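Local atomic coordinates of L-lysine 6-monooxygenase (Pseudomonas syringae pv. tomato, PDB entry 5CQF), a protein that probably catalyses the FAD- and NADPH-dependent hydroxylation of the side-chain nitrogen of L-lysine, a step in siderophore biosynthesis. Residues A[69-72]-A[73-77]; A[409-412]-A[413-416]. All coordinates share one frame; numbering follows the deposited sequence.

Contact 1 of 2, residues A[69-72]-A[73-77]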
loop_
_atom_site.group_PDB
_atom_site.type_symbol
_atom_site.label_atom_id
_atom_site.label_comp_id
_atom_site.label_asym_id
_atom_site.label_seq_id
_atom_site.Cartn_x
_atom_site.Cartn_y
_atom_site.Cartn_z
ATOM N N ILE A 69 0.548 17.019 -3.064
ATOM C CA ILE A 69 -0.715 16.677 -3.772
ATOM C C ILE A 69 -1.098 15.244 -3.472
ATOM O O ILE A 69 -1.885 14.633 -4.183
ATOM C CB ILE A 69 -0.672 16.909 -5.339
ATOM C CG1 ILE A 69 0.586 16.350 -6.024
ATOM C CG2 ILE A 69 -0.724 18.385 -5.671
ATOM C CD1 ILE A 69 0.717 14.854 -6.023
ATOM N N ASN A 70 -0.552 14.703 -2.396
ATOM C CA ASN A 70 -0.917 13.362 -1.965
ATOM C C ASN A 70 -2.131 13.538 -1.036
ATOM O O ASN A 70 -2.036 13.492 0.203
ATOM C CB ASN A 70 0.282 12.679 -1.315
ATOM C CG ASN A 70 0.016 11.245 -0.953
ATOM O OD1 ASN A 70 -1.114 10.813 -0.895
ATOM N ND2 ASN A 70 1.065 10.510 -0.667
ATOM N N HIS A 71 -3.258 13.837 -1.687
ATOM C CA HIS A 71 -4.544 14.003 -1.040
ATOM C C HIS A 71 -5.660 13.464 -1.931
ATOM O O HIS A 71 -5.486 13.167 -3.126
ATOM C CB HIS A 71 -4.804 15.462 -0.657
ATOM C CG HIS A 71 -4.804 16.420 -1.798
ATOM N ND1 HIS A 71 -5.745 16.383 -2.805
ATOM C CD2 HIS A 71 -4.006 17.478 -2.069
ATOM C CE1 HIS A 71 -5.516 17.367 -3.658
ATOM N NE2 HIS A 71 -4.473 18.057 -3.231
ATOM N N HIS A 72 -6.826 13.357 -1.325
ATOM C CA HIS A 72 -7.950 12.766 -1.990
ATOM C C HIS A 72 -8.391 13.683 -3.135
ATOM O O HIS A 72 -8.279 14.901 -3.079
ATOM C CB HIS A 72 -9.084 12.500 -0.991
ATOM C CG HIS A 72 -10.067 11.545 -1.509
ATOM N ND1 HIS A 72 -11.171 11.950 -2.215
ATOM C CD2 HIS A 72 -10.053 10.197 -1.561
ATOM C CE1 HIS A 72 -11.819 10.888 -2.648
ATOM N NE2 HIS A 72 -11.157 9.813 -2.271
ATOM N N VAL A 73 -8.917 13.050 -4.172
ATOM C CA VAL A 73 -9.335 13.709 -5.398
ATOM C C VAL A 73 -10.539 14.682 -5.204
ATOM O O VAL A 73 -10.682 15.595 -5.946
ATOM C CB VAL A 73 -9.502 12.605 -6.480
ATOM C CG1 VAL A 73 -10.838 11.887 -6.363
ATOM C CG2 VAL A 73 -9.262 13.133 -7.865
ATOM N N PHE A 74 -11.329 14.553 -4.146
ATOM C CA PHE A 74 -12.395 15.498 -3.830
ATOM C C PHE A 74 -11.910 16.845 -3.359
ATOM O O PHE A 74 -12.672 17.818 -3.361
ATOM C CB PHE A 74 -13.295 14.988 -2.703
ATOM C CG PHE A 74 -14.186 13.837 -3.079
ATOM C CD1 PHE A 74 -14.624 13.650 -4.377
ATOM C CD2 PHE A 74 -14.604 12.956 -2.108
ATOM C CE1 PHE A 74 -15.447 12.581 -4.698
ATOM C CE2 PHE A 74 -15.449 11.907 -2.408
ATOM C CZ PHE A 74 -15.862 11.705 -3.711
ATOM N N ARG A 75 -10.658 16.903 -2.942
ATOM C CA ARG A 75 -10.093 18.108 -2.382
ATOM C C ARG A 75 -9.446 18.895 -3.520
ATOM O O ARG A 75 -8.215 19.086 -3.560
ATOM C CB ARG A 75 -9.139 17.741 -1.258
ATOM C CG ARG A 75 -9.918 16.981 -0.184
ATOM C CD ARG A 75 -9.146 16.628 1.094
ATOM N NE ARG A 75 -8.483 17.794 1.625
ATOM C CZ ARG A 75 -7.229 17.819 2.082
ATOM N NH1 ARG A 75 -6.477 16.714 2.080
ATOM N NH2 ARG A 75 -6.739 18.977 2.525
ATOM N N ASP A 76 -10.330 19.339 -4.422
ATOM C CA ASP A 76 -10.027 20.073 -5.637
ATOM C C ASP A 76 -10.406 21.535 -5.427
ATOM O O ASP A 76 -10.592 21.948 -4.278
ATOM C CB ASP A 76 -10.758 19.437 -6.848
ATOM C CG ASP A 76 -12.299 19.511 -6.777
ATOM O OD1 ASP A 76 -12.871 20.387 -6.129
ATOM O OD2 ASP A 76 -12.962 18.651 -7.391
ATOM N N LEU A 77 -10.539 22.318 -6.513
ATOM C CA LEU A 77 -10.775 23.768 -6.396
ATOM C C LEU A 77 -12.189 24.153 -6.092
ATOM O O LEU A 77 -12.431 25.344 -5.857
ATOM C CB LEU A 77 -10.367 24.521 -7.669
ATOM C CG LEU A 77 -8.875 24.693 -7.859
ATOM C CD1 LEU A 77 -8.607 25.196 -9.261
ATOM C CD2 LEU A 77 -8.240 25.625 -6.819
HETATM O O HOH W 1 -6.987 13.655 1.556
#
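His-72 meets the residues that follow it with both its carbonyl and its ring. Its CG stands anti to the backbone N (chi1 -162°), which sets the imidazole beside its own carbonyl carbon, with ND1 close to the amides that follow. There ND1 accepts a nearly straight bond from Phe-74 N, 3.2 Å away (172° at the hydrogen), with the donor tilted from the ring plane. His-72 CE1 then rests over one face of the Phe-74 ring, 3.5 Å from CD2 and offset toward the rim; the two planes meet obliquely at 56°. Val-73 CG1 touches the same CE1 at 4.0 Å.

Two donors grip the carbonyl: Arg-75 N reaches His-72 O at 3.1 Å and His-71 ND1 reaches His-72 O at 2.9 Å. They come from opposite faces of the carbonyl plane, each well out of it and off the lone pairs. The Arg-75 side chain bends at chi3 and runs back, bringing NH1 to 3.4 Å from His-71 CB. A water at the guanidinium edge accepts from both NH1 and His-72 N, while Asn-251 also receives a bond from NH1. Phe-102 of a second subunit meets the His-72 ring edge-to-face. In the loop between helices 57-64 and 89-96, the Arg-75 N to His-72 O bond closes a type I beta turn, and the side chain of its first residue adds a second bond, Phe-74 N to ND1.

Contact 2 of 2, residues A[409-412]-A[413-416]; sequences SQSF and SLMA
The Phe-412 ring and the selenium of Met-415, modelled as selenomethionine, form a loose Met-aromatic contact in the first turn of helix 412-428. SE lies 5.4 Å from the ring centroid and 57° off the ring normal, an oblique approach; its nearest ring atom is Phe-412 CD1 at 4.3 Å. Outside the two segments, Trp-114 meets the same ring with planes almost perpendicular. The other flat group, the Gln-410 amide, receives the end of the methionine: Met-415 CE is 3.6 Å from Gln-410 OE1, with CD and NE2 only slightly farther away. This fits the bend in glutamine at chi2 (-60°), which folds the amide back, whereas the methionine runs extended beyond CG to cross it.

Ser-411 occupies the N-cap position, just before the helix. Its carbonyl accepts the first i to i+4 bond of the helix start, from Met-415 N at 3.2 Å, with the donor only slightly tilted from the carbonyl plane. The next bond, Ala-416 N to Phe-412 O, repeats this alpha-helical pattern one residue on. Met-415 and Phe-412 also pack on Pro-23 of helix 23-37. That helix follows strand 16-19, and the GxGxxG pattern at their junction is consistent with a Rossmann-type dinucleotide-binding fold; the Gln-410 side chain lies near the pattern's residues without touching them.

The Ser-411 side chain packs against Leu-414: the serine hydroxyl OG, anti to its own N (chi1 180°), sits 3.5 Å from Leu-414 CG.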
loop_
_atom_site.group_PDB
_atom_site.type_symbol
_atom_site.label_atom_id
_atom_site.label_comp_id
_atom_site.label_asym_id
_atom_site.label_seq_id
_atom_site.Cartn_x
_atom_site.Cartn_y
_atom_site.Cartn_z
ATOM N N SER A 409 -0.339 27.584 2.238
ATOM C CA SER A 409 -0.289 26.289 1.540
ATOM C C SER A 409 -0.868 26.534 0.175
ATOM O O SER A 409 -1.723 27.398 0.016
ATOM C CB SER A 409 -1.164 25.270 2.277
ATOM O OG SER A 409 -0.772 23.940 2.028
ATOM N N GLN A 410 -0.448 25.774 -0.819
ATOM C CA GLN A 410 -1.213 25.757 -2.063
ATOM C C GLN A 410 -2.264 24.633 -2.059
ATOM O O GLN A 410 -2.483 24.020 -3.090
ATOM C CB GLN A 410 -0.286 25.665 -3.292
ATOM C CG GLN A 410 0.597 26.888 -3.517
ATOM C CD GLN A 410 -0.208 28.171 -3.722
ATOM O OE1 GLN A 410 -0.853 28.367 -4.759
ATOM N NE2 GLN A 410 -0.185 29.046 -2.716
ATOM N N SER A 411 -2.920 24.385 -0.915
ATOM C CA SER A 411 -3.981 23.365 -0.798
ATOM C C SER A 411 -5.223 23.793 -1.580
ATOM O O SER A 411 -5.830 24.830 -1.322
ATOM C CB SER A 411 -4.366 23.137 0.666
ATOM O OG SER A 411 -5.394 22.165 0.793
ATOM N N PHE A 412 -5.596 22.978 -2.547
ATOM C CA PHE A 412 -6.710 23.329 -3.401
ATOM C C PHE A 412 -7.998 23.358 -2.600
ATOM O O PHE A 412 -8.808 24.262 -2.766
ATOM C CB PHE A 412 -6.826 22.349 -4.534
ATOM C CG PHE A 412 -5.847 22.570 -5.629
ATOM C CD1 PHE A 412 -4.765 23.425 -5.483
ATOM C CD2 PHE A 412 -6.008 21.894 -6.836
ATOM C CE1 PHE A 412 -3.884 23.630 -6.518
ATOM C CE2 PHE A 412 -5.123 22.093 -7.885
ATOM C CZ PHE A 412 -4.054 22.964 -7.719
ATOM N N SER A 413 -8.182 22.395 -1.715
ATOM C CA SER A 413 -9.396 22.374 -0.937
ATOM C C SER A 413 -9.555 23.608 -0.051
ATOM O O SER A 413 -10.669 24.143 0.078
ATOM C CB SER A 413 -9.495 21.098 -0.111
ATOM O OG SER A 413 -8.326 20.854 0.659
ATOM N N LEU A 414 -8.461 24.088 0.538
ATOM C CA LEU A 414 -8.536 25.264 1.401
ATOM C C LEU A 414 -8.979 26.474 0.593
ATOM O O LEU A 414 -9.796 27.255 1.067
ATOM C CB LEU A 414 -7.186 25.542 2.078
ATOM C CG LEU A 414 -6.783 24.467 3.101
ATOM C CD1 LEU A 414 -5.443 24.817 3.773
ATOM C CD2 LEU A 414 -7.855 24.202 4.159
HETATM N N MSE A 415 -8.463 26.583 -0.636
HETATM C CA MSE A 415 -8.828 27.652 -1.541
HETATM C C MSE A 415 -10.275 27.629 -1.842
HETATM O O MSE A 415 -10.906 28.681 -1.928
HETATM C CB MSE A 415 -8.087 27.573 -2.856
HETATM C CG MSE A 415 -6.722 28.161 -2.612
HETATM SE SE MSE A 415 -5.551 27.376 -3.952
HETATM C CE MSE A 415 -4.005 28.253 -3.067
ATOM N N ALA A 416 -10.823 26.434 -1.998
ATOM C CA ALA A 416 -12.249 26.305 -2.305
ATOM C C ALA A 416 -13.072 26.863 -1.194
ATOM O O ALA A 416 -14.030 27.542 -1.439
ATOM C CB ALA A 416 -12.621 24.876 -2.531
#

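How the contacts relate
Both contacts are buried, yet their surroundings differ: contact 1, in the loop between helices 57-64 and 89-96, also faces a second subunit, whereas no other chain of the assembly touches contact 2. Contact 1 combines a turn's backbone bond with polar and ring contacts of its histidines, phenylalanine and arginine; contact 2 combines helical backbone bonds with apolar packing. They abut directly, with centres about 9 Å apart. Arg-75 NH2 makes a weak hydrogen bond to Ser-413 OG, and Leu-77 O approaches Ala-416 CB to 3.4 Å. Trp-114 of helix 111-125 touches His-71 and Phe-412, while Ala-27 of helix 23-37 meets Leu-77 and Met-415, giving both contacts common neighbours.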